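Local coordinates for uncharacterized protein (PDB 5HBA) that probably recognises target ligands for the complement pathway, as the globular domain of the zebrafish C1q A subunit, at residues C79-K84 against A110-V115; R65-S68 against V74-S77; V8-N11 against Q15-Y18; D33-K38 against A124-F129. One frame throughout, in Å; residues are numbered along the deposited sequence.

Contact 1 (C79-K84 against A110-V115); sequences CDFNSK and AGDGGV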
loop_
_atom_site.group_PDB
_atom_site.type_symbol
_atom_site.label_atom_id
_atom_site.label_comp_id
_atom_site.label_asym_id
_atom_site.label_seq_id
_atom_site.Cartn_x
_atom_site.Cartn_y
_atom_site.Cartn_z
ATOM N N CYS A 79 6.634 -9.228 6.968
ATOM C CA CYS A 79 7.426 -10.397 6.581
ATOM C C CYS A 79 6.706 -11.329 5.593
ATOM O O CYS A 79 5.555 -11.738 5.821
ATOM C CB CYS A 79 7.781 -11.227 7.825
ATOM S SG CYS A 79 9.111 -10.632 8.883
ATOM N N ASP A 80 7.399 -11.672 4.509
ATOM C CA ASP A 80 7.001 -12.790 3.653
ATOM C C ASP A 80 7.943 -13.960 3.945
ATOM O O ASP A 80 9.126 -13.912 3.584
ATOM C CB ASP A 80 7.110 -12.418 2.169
ATOM C CG ASP A 80 5.857 -11.726 1.631
ATOM O OD1 ASP A 80 4.924 -11.480 2.416
ATOM O OD2 ASP A 80 5.819 -11.403 0.418
ATOM N N PHE A 81 7.423 -14.996 4.599
ATOM C CA PHE A 81 8.208 -16.197 4.890
ATOM C C PHE A 81 8.015 -17.273 3.817
ATOM O O PHE A 81 7.598 -18.391 4.119
ATOM C CB PHE A 81 7.847 -16.765 6.272
ATOM C CG PHE A 81 8.364 -15.948 7.421
ATOM C CD1 PHE A 81 9.694 -16.033 7.807
ATOM C CD2 PHE A 81 7.518 -15.105 8.125
ATOM C CE1 PHE A 81 10.176 -15.281 8.872
ATOM C CE2 PHE A 81 7.986 -14.351 9.188
ATOM C CZ PHE A 81 9.323 -14.435 9.561
ATOM N N ASN A 82 8.328 -16.931 2.569
ATOM C CA ASN A 82 8.220 -17.880 1.466
ATOM C C ASN A 82 9.505 -18.676 1.250
ATOM O O ASN A 82 10.504 -18.470 1.954
ATOM C CB ASN A 82 7.821 -17.169 0.166
ATOM C CG ASN A 82 8.770 -16.041 -0.199
ATOM O OD1 ASN A 82 8.552 -14.884 0.171
ATOM N ND2 ASN A 82 9.825 -16.369 -0.943
ATOM N N SER A 83 9.468 -19.577 0.270
ATOM C CA SER A 83 10.600 -20.451 -0.046
ATOM C C SER A 83 11.751 -19.712 -0.741
ATOM O O SER A 83 11.556 -18.649 -1.339
ATOM C CB SER A 83 10.144 -21.614 -0.930
ATOM O OG SER A 83 10.283 -21.282 -2.300
ATOM N N LYS A 84 12.941 -20.309 -0.672
ATOM C CA LYS A 84 14.183 -19.703 -1.159
ATOM C C LYS A 84 14.158 -19.286 -2.632
ATOM O O LYS A 84 14.698 -18.242 -2.999
ATOM C CB LYS A 84 15.353 -20.668 -0.940
ATOM C CG LYS A 84 15.531 -21.141 0.492
ATOM C CD LYS A 84 16.738 -22.064 0.612
ATOM C CE LYS A 84 17.074 -22.342 2.068
ATOM N NZ LYS A 84 15.911 -22.918 2.806
ATOM N N ALA A 110 16.694 -10.451 9.159
ATOM C CA ALA A 110 16.503 -11.874 8.911
ATOM C C ALA A 110 15.502 -12.409 9.933
ATOM O O ALA A 110 15.854 -12.689 11.084
ATOM C CB ALA A 110 17.817 -12.626 8.993
ATOM N N GLY A 111 14.251 -12.527 9.501
ATOM C CA GLY A 111 13.153 -12.937 10.362
ATOM C C GLY A 111 13.255 -14.328 10.960
ATOM O O GLY A 111 12.534 -14.646 11.900
ATOM N N ASP A 112 14.126 -15.167 10.413
ATOM C CA ASP A 112 14.392 -16.471 11.019
ATOM C C ASP A 112 15.791 -16.956 10.619
ATOM O O ASP A 112 16.557 -16.207 10.002
ATOM C CB ASP A 112 13.293 -17.495 10.664
ATOM C CG ASP A 112 13.231 -17.816 9.166
ATOM O OD1 ASP A 112 13.949 -17.168 8.371
ATOM O OD2 ASP A 112 12.447 -18.718 8.776
ATOM N N GLY A 113 16.126 -18.195 10.975
ATOM C CA GLY A 113 17.432 -18.743 10.641
ATOM C C GLY A 113 18.489 -18.297 11.636
ATOM O O GLY A 113 18.210 -17.500 12.536
ATOM N N GLY A 114 19.705 -18.808 11.477
ATOM C CA GLY A 114 20.769 -18.538 12.423
ATOM C C GLY A 114 21.781 -17.494 11.983
ATOM O O GLY A 114 21.515 -16.671 11.103
ATOM N N VAL A 115 22.954 -17.542 12.611
ATOM C CA VAL A 115 24.029 -16.590 12.368
ATOM C C VAL A 115 24.620 -16.765 10.981
ATOM O O VAL A 115 24.446 -17.808 10.346
ATOM C CB VAL A 115 25.165 -16.798 13.393
ATOM C CG1 VAL A 115 24.642 -16.596 14.805
ATOM C CG2 VAL A 115 25.753 -18.201 13.251
#
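Phe81 and Asp112 come together through their first torsions. In Phe81, CG is anti to the carbonyl carbon and beside the backbone N (chi1 -73°). This swings the ring over to the 110-115 loop. In Asp112, CG lies between the backbone N and the carbonyl carbon (chi1 64°), which turns the carboxylate back toward the same ring. The two side chains run alongside each other in opposite senses. Ring and carboxylate planes are 66° apart.

The outer edge of the ring does the touching. Phe81 CE1 lies 3.8 Å from Gly111 C, and this carbon sits near the ring plane. Phe81 CZ is 4.0 Å from Gly111 O. Further back along the same edge, Phe81 CD1 is 4.0 Å from Asp112 OD2. This is a van der Waals contact at modest distances. Gly111 fits the site because it has no side chain: a CB there would stand only 3.0 Å from Phe81 CZ.

The other carboxylate oxygen of Asp112, OD1, is used elsewhere, in a salt bridge to Arg61, whose side chain also touches Phe81. Cys79 at the strand end is joined to Cys63 by a disulfide. Asp80 OD1 accepts a hydrogen bond from Val89 N of the second subunit, and the Phe81 backbone bonds to that subunit too.

The contact is at the surface, where strand 75-80 runs out and the loop between strands 103-109 and 120-133 folds back beside it. This joins a strand end to an inter-strand loop of the C1q domain, a jelly-roll beta sandwich, here assembled as a trimer.

Contact 2 (R65-S68 against V74-S77); sequences RLKS and VSLS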
loop_
_atom_site.group_PDB
_atom_site.type_symbol
_atom_site.label_atom_id
_atom_site.label_comp_id
_atom_site.label_asym_id
_atom_site.label_seq_id
_atom_site.Cartn_x
_atom_site.Cartn_y
_atom_site.Cartn_z
ATOM N N ARG A 65 11.339 -3.749 8.366
ATOM C CA ARG A 65 10.724 -2.962 9.421
ATOM C C ARG A 65 10.557 -1.538 8.940
ATOM O O ARG A 65 11.444 -0.996 8.276
ATOM C CB ARG A 65 11.599 -2.961 10.679
ATOM C CG ARG A 65 11.582 -4.247 11.451
ATOM C CD ARG A 65 12.175 -4.066 12.859
ATOM N NE ARG A 65 12.144 -5.336 13.585
ATOM C CZ ARG A 65 13.178 -6.168 13.667
ATOM N NH1 ARG A 65 14.331 -5.855 13.096
ATOM N NH2 ARG A 65 13.062 -7.310 14.332
ATOM N N LEU A 66 9.420 -0.929 9.257
ATOM C CA LEU A 66 9.304 0.522 9.121
ATOM C C LEU A 66 9.644 1.114 10.482
ATOM O O LEU A 66 9.038 0.736 11.494
ATOM C CB LEU A 66 7.885 0.924 8.707
ATOM C CG LEU A 66 7.578 2.421 8.635
ATOM C CD1 LEU A 66 8.272 3.069 7.402
ATOM C CD2 LEU A 66 6.073 2.616 8.580
ATOM N N LYS A 67 10.611 2.025 10.521
ATOM C CA LYS A 67 11.112 2.543 11.794
ATOM C C LYS A 67 11.105 4.072 11.838
ATOM O O LYS A 67 11.113 4.725 10.794
ATOM C CB LYS A 67 12.537 2.021 12.066
ATOM C CG LYS A 67 12.630 0.514 12.369
ATOM C CD LYS A 67 14.041 0.100 12.812
ATOM C CE LYS A 67 14.265 0.268 14.324
ATOM N NZ LYS A 67 13.489 -0.744 15.121
ATOM N N SER A 68 11.086 4.642 13.047
ATOM C CA SER A 68 11.220 6.096 13.222
ATOM C C SER A 68 12.019 6.441 14.483
ATOM O O SER A 68 12.108 5.629 15.409
ATOM C CB SER A 68 9.847 6.759 13.353
ATOM O OG SER A 68 9.287 6.489 14.633
ATOM N N VAL A 74 8.514 4.144 16.467
ATOM C CA VAL A 74 7.726 3.191 15.710
ATOM C C VAL A 74 8.639 2.082 15.245
ATOM O O VAL A 74 9.764 2.336 14.803
ATOM C CB VAL A 74 7.053 3.860 14.495
ATOM C CG1 VAL A 74 6.414 2.819 13.570
ATOM C CG2 VAL A 74 6.017 4.858 14.973
ATOM N N SER A 75 8.162 0.848 15.363
ATOM C CA SER A 75 8.855 -0.299 14.783
ATOM C C SER A 75 7.806 -1.308 14.320
ATOM O O SER A 75 7.258 -2.060 15.133
ATOM C CB SER A 75 9.800 -0.923 15.818
ATOM O OG SER A 75 10.610 -1.925 15.231
ATOM N N LEU A 76 7.491 -1.294 13.024
ATOM C CA LEU A 76 6.474 -2.202 12.475
ATOM C C LEU A 76 7.128 -3.178 11.507
ATOM O O LEU A 76 7.879 -2.760 10.620
ATOM C CB LEU A 76 5.380 -1.416 11.742
ATOM C CG LEU A 76 4.582 -0.405 12.556
ATOM C CD1 LEU A 76 3.749 0.426 11.618
ATOM C CD2 LEU A 76 3.686 -1.128 13.583
ATOM N N SER A 77 6.826 -4.465 11.658
ATOM C CA SER A 77 7.437 -5.516 10.837
ATOM C C SER A 77 6.477 -6.062 9.782
ATOM O O SER A 77 5.283 -6.261 10.035
ATOM C CB SER A 77 7.916 -6.682 11.724
ATOM O OG SER A 77 8.920 -6.250 12.632
HETATM O O HOH W 1 10.181 -7.924 13.939
HETATM O O HOH W 2 9.925 -4.526 15.491
#
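Ser75 OG is gripped by two partners. Lys67 NZ donates to Ser75 OG at 3.1 Å, and water 2 lies 2.7 Å from the same Ser75 OG. The lysine gets there by folding back: its chain bends at chi3 (87°) and chi4 (71°), which brings the ammonium across to the neighbouring strand. Water 2 also takes a weak bond, at 3.0 Å, from Arg65 NE. Arg65 NH2 donates to water 1 at 3.0 Å, and water 1 is hydrogen-bonded in turn to Ser77 OG. The extended arginine chain thus lies across Ser77 and Ser75, joined to each hydroxyl through a water.

The two strands form a beta hairpin of the C1q fold, antiparallel and at the edge of a sheet within this chain. Leu66 and Leu76 make its hydrogen-bonded pair: Leu66 N to Leu76 O is 2.8 Å, and Leu76 N to Leu66 O is 3.0 Å and nearly straight at 170°. Arg65 with Ser77 and Lys67 with Ser75 are non-hydrogen-bonded pairs. Their side chains share one polar face, while both leucines turn to the other face and pack on Ala94.

A leucine in place of Arg65 lacks NE and NH2, and would probably leave the two waters less firmly held beside the serines and Phe109 without its cation-pi partner. Nearer the turn, Ser68 N bonds Val74 O at 3.2 Å. Val74 N returns the link by donating to Ser68 OG at 3.1 Å, and that hydroxyl is also hydrogen-bonded to Ser70. At the other end, Ser77 N donates to Tyr123 OH of the second subunit.

Contact 3 (V8-N11 against Q15-Y18); sequences VLRN and QAQY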
loop_
_atom_site.group_PDB
_atom_site.type_symbol
_atom_site.label_atom_id
_atom_site.label_comp_id
_atom_site.label_asym_id
_atom_site.label_seq_id
_atom_site.Cartn_x
_atom_site.Cartn_y
_atom_site.Cartn_z
ATOM N N VAL A 8 11.029 7.177 -3.717
ATOM C CA VAL A 8 12.419 6.790 -3.979
ATOM C C VAL A 8 12.523 5.313 -4.344
ATOM O O VAL A 8 11.780 4.479 -3.818
ATOM C CB VAL A 8 13.343 7.122 -2.774
ATOM C CG1 VAL A 8 13.487 8.632 -2.628
ATOM C CG2 VAL A 8 12.773 6.511 -1.478
ATOM N N LEU A 9 13.442 5.004 -5.258
ATOM C CA LEU A 9 13.573 3.656 -5.806
ATOM C C LEU A 9 14.957 3.062 -5.558
ATOM O O LEU A 9 15.980 3.744 -5.685
ATOM C CB LEU A 9 13.279 3.684 -7.314
ATOM C CG LEU A 9 13.658 2.495 -8.208
ATOM C CD1 LEU A 9 12.832 1.249 -7.913
ATOM C CD2 LEU A 9 13.531 2.883 -9.676
ATOM N N ARG A 10 14.986 1.787 -5.196
ATOM C CA ARG A 10 16.245 1.065 -5.094
ATOM C C ARG A 10 16.220 -0.039 -6.128
ATOM O O ARG A 10 15.375 -0.932 -6.046
ATOM C CB ARG A 10 16.429 0.438 -3.708
ATOM C CG ARG A 10 17.757 -0.322 -3.592
ATOM C CD ARG A 10 17.880 -1.125 -2.301
ATOM N NE ARG A 10 19.121 -1.894 -2.315
ATOM C CZ ARG A 10 20.268 -1.478 -1.779
ATOM N NH1 ARG A 10 20.325 -0.302 -1.157
ATOM N NH2 ARG A 10 21.351 -2.247 -1.850
ATOM N N ASN A 11 17.126 0.043 -7.105
ATOM C CA ASN A 11 17.277 -0.985 -8.132
ATOM C C ASN A 11 18.748 -1.093 -8.508
ATOM O O ASN A 11 19.228 -0.363 -9.370
ATOM C CB ASN A 11 16.446 -0.657 -9.378
ATOM C CG ASN A 11 16.407 -1.816 -10.381
ATOM O OD1 ASN A 11 16.548 -2.979 -10.012
ATOM N ND2 ASN A 11 16.204 -1.494 -11.651
ATOM N N GLN A 15 24.064 -5.566 -2.411
ATOM C CA GLN A 15 23.201 -6.176 -1.416
ATOM C C GLN A 15 22.804 -5.097 -0.427
ATOM O O GLN A 15 23.562 -4.155 -0.208
ATOM C CB GLN A 15 23.932 -7.312 -0.699
ATOM C CG GLN A 15 24.320 -8.473 -1.626
ATOM C CD GLN A 15 25.430 -9.337 -1.050
ATOM O OE1 GLN A 15 26.186 -8.899 -0.174
ATOM N NE2 GLN A 15 25.526 -10.572 -1.529
ATOM N N ALA A 16 21.605 -5.217 0.135
ATOM C CA ALA A 16 21.132 -4.290 1.159
ATOM C C ALA A 16 21.389 -4.899 2.536
ATOM O O ALA A 16 20.795 -5.916 2.888
ATOM C CB ALA A 16 19.637 -4.000 0.969
ATOM N N GLN A 17 22.268 -4.264 3.303
ATOM C CA GLN A 17 22.678 -4.734 4.623
ATOM C C GLN A 17 21.501 -4.940 5.568
ATOM O O GLN A 17 20.554 -4.148 5.561
ATOM C CB GLN A 17 23.615 -3.711 5.250
ATOM C CG GLN A 17 24.960 -3.593 4.563
ATOM C CD GLN A 17 25.832 -4.804 4.814
ATOM O OE1 GLN A 17 25.997 -5.243 5.958
ATOM N NE2 GLN A 17 26.386 -5.361 3.745
ATOM N N TYR A 18 21.567 -5.990 6.381
ATOM C CA TYR A 18 20.582 -6.193 7.436
ATOM C C TYR A 18 20.765 -5.154 8.543
ATOM O O TYR A 18 21.896 -4.740 8.853
ATOM C CB TYR A 18 20.700 -7.594 8.031
ATOM C CG TYR A 18 20.208 -8.707 7.122
ATOM C CD1 TYR A 18 18.899 -8.711 6.637
ATOM C CD2 TYR A 18 21.037 -9.771 6.780
ATOM C CE1 TYR A 18 18.433 -9.745 5.818
ATOM C CE2 TYR A 18 20.579 -10.812 5.962
ATOM C CZ TYR A 18 19.279 -10.784 5.487
ATOM O OH TYR A 18 18.829 -11.795 4.679
#
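Arg10 of strand 5-10 reaches across to Ala16 and the carbonyl of Gln15. Along the strand, Val8 comes first and turns its side chain into the interior against Phe126 and Ile37. Leu9 faces the other way and packs on Leu76 of the third subunit.

Arg10 carries the contact. Its CG is anti to the backbone N (chi1 -180°), and the chain stays extended from CG to NE. The whole side chain therefore runs straight out from the strand. At its end the guanidinium lies under the methyl of Ala16, with Ala16 CB 3.6 Å above the plane and offset toward the rim. Within that contact, Ala16 CB is 3.7 Å from Arg10 NH2 and 3.8 Å from Arg10 CZ. Arg10 NH2 also stands 3.4 Å from Gln15 O, obliquely to the guanidinium.

Strands 5-10 and 15-16 do not pair with each other. Each runs antiparallel to strand 120-133, as part of one sheet of the C1q jelly-roll sandwich. The CA atoms of Arg10 and Ala16 are accordingly 9.6 Å apart, and the long side chain spans the distance.

The polar end of Arg10 is bound by backbone oxygens of the connecting loops: NH1 donates to Thr23 O and NH2 to Ser14 O. A methionine here has no side-chain N-H, and would probably leave those two carbonyls without this donor and Ala16 without its flat cover. At Asn11, past the end of the strand, the backbone N donates to Asn25 OD1.

Contact 4 (D33-K38 against A124-F129); sequences DDFQIK and AVFNGF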
loop_
_atom_site.group_PDB
_atom_site.type_symbol
_atom_site.label_atom_id
_atom_site.label_comp_id
_atom_site.label_asym_id
_atom_site.label_seq_id
_atom_site.Cartn_x
_atom_site.Cartn_y
_atom_site.Cartn_z
ATOM N N ASP A 33 12.409 18.273 -0.663
ATOM C CA ASP A 33 13.789 17.804 -0.471
ATOM C C ASP A 33 13.983 17.255 0.947
ATOM O O ASP A 33 14.901 17.662 1.673
ATOM C CB ASP A 33 14.801 18.923 -0.782
ATOM C CG ASP A 33 16.236 18.416 -0.882
ATOM O OD1 ASP A 33 16.446 17.233 -1.227
ATOM O OD2 ASP A 33 17.163 19.209 -0.617
ATOM N N ASP A 34 13.103 16.331 1.329
ATOM C CA ASP A 34 13.086 15.782 2.675
ATOM C C ASP A 34 13.796 14.441 2.775
ATOM O O ASP A 34 14.023 13.936 3.879
ATOM C CB ASP A 34 11.640 15.574 3.123
ATOM C CG ASP A 34 10.965 16.856 3.552
ATOM O OD1 ASP A 34 11.640 17.731 4.128
ATOM O OD2 ASP A 34 9.746 16.981 3.321
ATOM N N PHE A 35 14.108 13.843 1.631
ATOM C CA PHE A 35 14.696 12.510 1.621
ATOM C C PHE A 35 16.151 12.489 1.148
ATOM O O PHE A 35 16.485 13.049 0.102
ATOM C CB PHE A 35 13.875 11.562 0.741
ATOM C CG PHE A 35 13.988 10.126 1.157
ATOM C CD1 PHE A 35 15.095 9.369 0.792
ATOM C CD2 PHE A 35 13.000 9.543 1.939
ATOM C CE1 PHE A 35 15.210 8.051 1.194
ATOM C CE2 PHE A 35 13.107 8.228 2.346
ATOM C CZ PHE A 35 14.215 7.481 1.979
ATOM N N GLN A 36 17.010 11.813 1.905
ATOM C CA GLN A 36 18.391 11.621 1.485
ATOM C C GLN A 36 18.592 10.173 1.054
ATOM O O GLN A 36 18.624 9.261 1.889
ATOM C CB GLN A 36 19.366 12.001 2.610
ATOM C CG GLN A 36 19.493 13.519 2.827
ATOM C CD GLN A 36 20.486 13.885 3.930
ATOM O OE1 GLN A 36 21.499 13.208 4.122
ATOM N NE2 GLN A 36 20.189 14.954 4.667
ATOM N N ILE A 37 18.732 9.954 -0.251
ATOM C CA ILE A 37 18.783 8.585 -0.742
ATOM C C ILE A 37 20.080 7.885 -0.349
ATOM O O ILE A 37 20.130 6.659 -0.306
ATOM C CB ILE A 37 18.558 8.485 -2.272
ATOM C CG1 ILE A 37 19.628 9.250 -3.042
ATOM C CG2 ILE A 37 17.156 8.963 -2.640
ATOM C CD1 ILE A 37 19.518 9.050 -4.570
ATOM N N LYS A 38 21.126 8.653 -0.047
ATOM C CA LYS A 38 22.394 8.058 0.381
ATOM C C LYS A 38 22.373 7.503 1.806
ATOM O O LYS A 38 23.176 6.635 2.140
ATOM C CB LYS A 38 23.551 9.060 0.249
ATOM C CG LYS A 38 23.940 9.396 -1.176
ATOM C CD LYS A 38 25.271 10.164 -1.182
ATOM C CE LYS A 38 25.469 10.951 -2.463
ATOM N NZ LYS A 38 26.670 11.838 -2.359
ATOM N N ALA A 124 13.249 -1.977 -4.088
ATOM C CA ALA A 124 12.357 -1.281 -3.161
ATOM C C ALA A 124 11.864 0.060 -3.681
ATOM O O ALA A 124 12.641 0.836 -4.231
ATOM C CB ALA A 124 13.042 -1.112 -1.786
ATOM N N VAL A 125 10.566 0.310 -3.509
ATOM C CA VAL A 125 9.969 1.619 -3.749
ATOM C C VAL A 125 9.427 2.112 -2.407
ATOM O O VAL A 125 8.648 1.418 -1.758
ATOM C CB VAL A 125 8.828 1.548 -4.805
ATOM C CG1 VAL A 125 8.192 2.921 -5.002
ATOM C CG2 VAL A 125 9.365 1.035 -6.156
ATOM N N PHE A 126 9.876 3.285 -1.969
ATOM C CA PHE A 126 9.486 3.828 -0.671
ATOM C C PHE A 126 8.813 5.161 -0.953
ATOM O O PHE A 126 9.406 6.037 -1.602
ATOM C CB PHE A 126 10.740 4.037 0.189
ATOM C CG PHE A 126 10.468 4.395 1.630
ATOM C CD1 PHE A 126 9.237 4.132 2.229
ATOM C CD2 PHE A 126 11.463 5.003 2.397
ATOM C CE1 PHE A 126 9.005 4.457 3.563
ATOM C CE2 PHE A 126 11.236 5.330 3.739
ATOM C CZ PHE A 126 10.000 5.061 4.318
ATOM N N ASN A 127 7.576 5.308 -0.484
ATOM C CA ASN A 127 6.769 6.497 -0.761
ATOM C C ASN A 127 6.247 7.156 0.509
ATOM O O ASN A 127 6.018 6.485 1.526
ATOM C CB ASN A 127 5.574 6.120 -1.638
ATOM C CG ASN A 127 5.991 5.444 -2.924
ATOM O OD1 ASN A 127 6.882 5.923 -3.629
ATOM N ND2 ASN A 127 5.347 4.319 -3.238
ATOM N N GLY A 128 6.031 8.467 0.451
ATOM C CA GLY A 128 5.504 9.175 1.608
ATOM C C GLY A 128 5.036 10.585 1.306
ATOM O O GLY A 128 5.508 11.211 0.359
ATOM N N PHE A 129 4.111 11.093 2.115
ATOM C CA PHE A 129 3.636 12.467 1.951
ATOM C C PHE A 129 2.942 12.996 3.201
ATOM O O PHE A 129 2.405 12.228 4.012
ATOM C CB PHE A 129 2.735 12.612 0.709
ATOM C CG PHE A 129 1.617 11.614 0.644
ATOM C CD1 PHE A 129 0.415 11.853 1.302
ATOM C CD2 PHE A 129 1.765 10.438 -0.077
ATOM C CE1 PHE A 129 -0.616 10.933 1.239
ATOM C CE2 PHE A 129 0.731 9.509 -0.138
ATOM C CZ PHE A 129 -0.457 9.761 0.514
#
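Phe35 directs its CB toward 124-129, where Phe126 meets it. From CB the ring is placed with CG roughly anti to the backbone N (chi1 -153°). The contact begins at the far side of the ring. Phe35 CE2 meets Phe126 CD2 at 3.6 Å and Phe126 CE2 at 3.7 Å. At the tip, Phe35 CZ lies 3.7 Å from Phe126 CD2.

Phe126 also has CG anti to its backbone N (chi1 -171°), which carries its ring across the path of Phe35; the two side chains cross at about a right angle. The ring planes are 83° apart and the centroids 5.8 Å. Phe126 CE2 lies near the plane of the Phe35 ring, beyond its edge. Both residues are buried, and the contact is wholly apolar.

Phe6 touches both rings, meeting that of Phe126 edge-to-face. Val8 of strand 5-10 also packs on both. Phe42 of strand 41-43 lies against Phe35, and Phe54 of strand 48-59 against Phe126. The pair thus joins strand 35-36, an outermost strand of its sheet within this chain, to strand 120-133 of the other sheet, inside the helix-free beta sandwich.

Contacts 3 and 4 are directly joined: Arg10 N lies 2.7 Å from Ala124 O and Val8 N 2.9 Å from Phe126 O, probable hydrogen bonds between strands 5-10 and 120-133. Contact 2 meets contact 4 from the facing sheet, where Leu66 CD1 is 4.1 Å from Phe126 CZ. Contacts 1 and 2 share strand 75-80, with centres about 18 Å apart, and both touch the second subunit. Contact 1 also touches contact 3, with Ala110 N 3.8 Å from Tyr18 CD1. Contacts 1 and 4 are farthest apart, about 26 Å between centres, yet contact 1 is nested in the chain loop that contact 4 closes. Contacts 3 and 4 reach the third subunit.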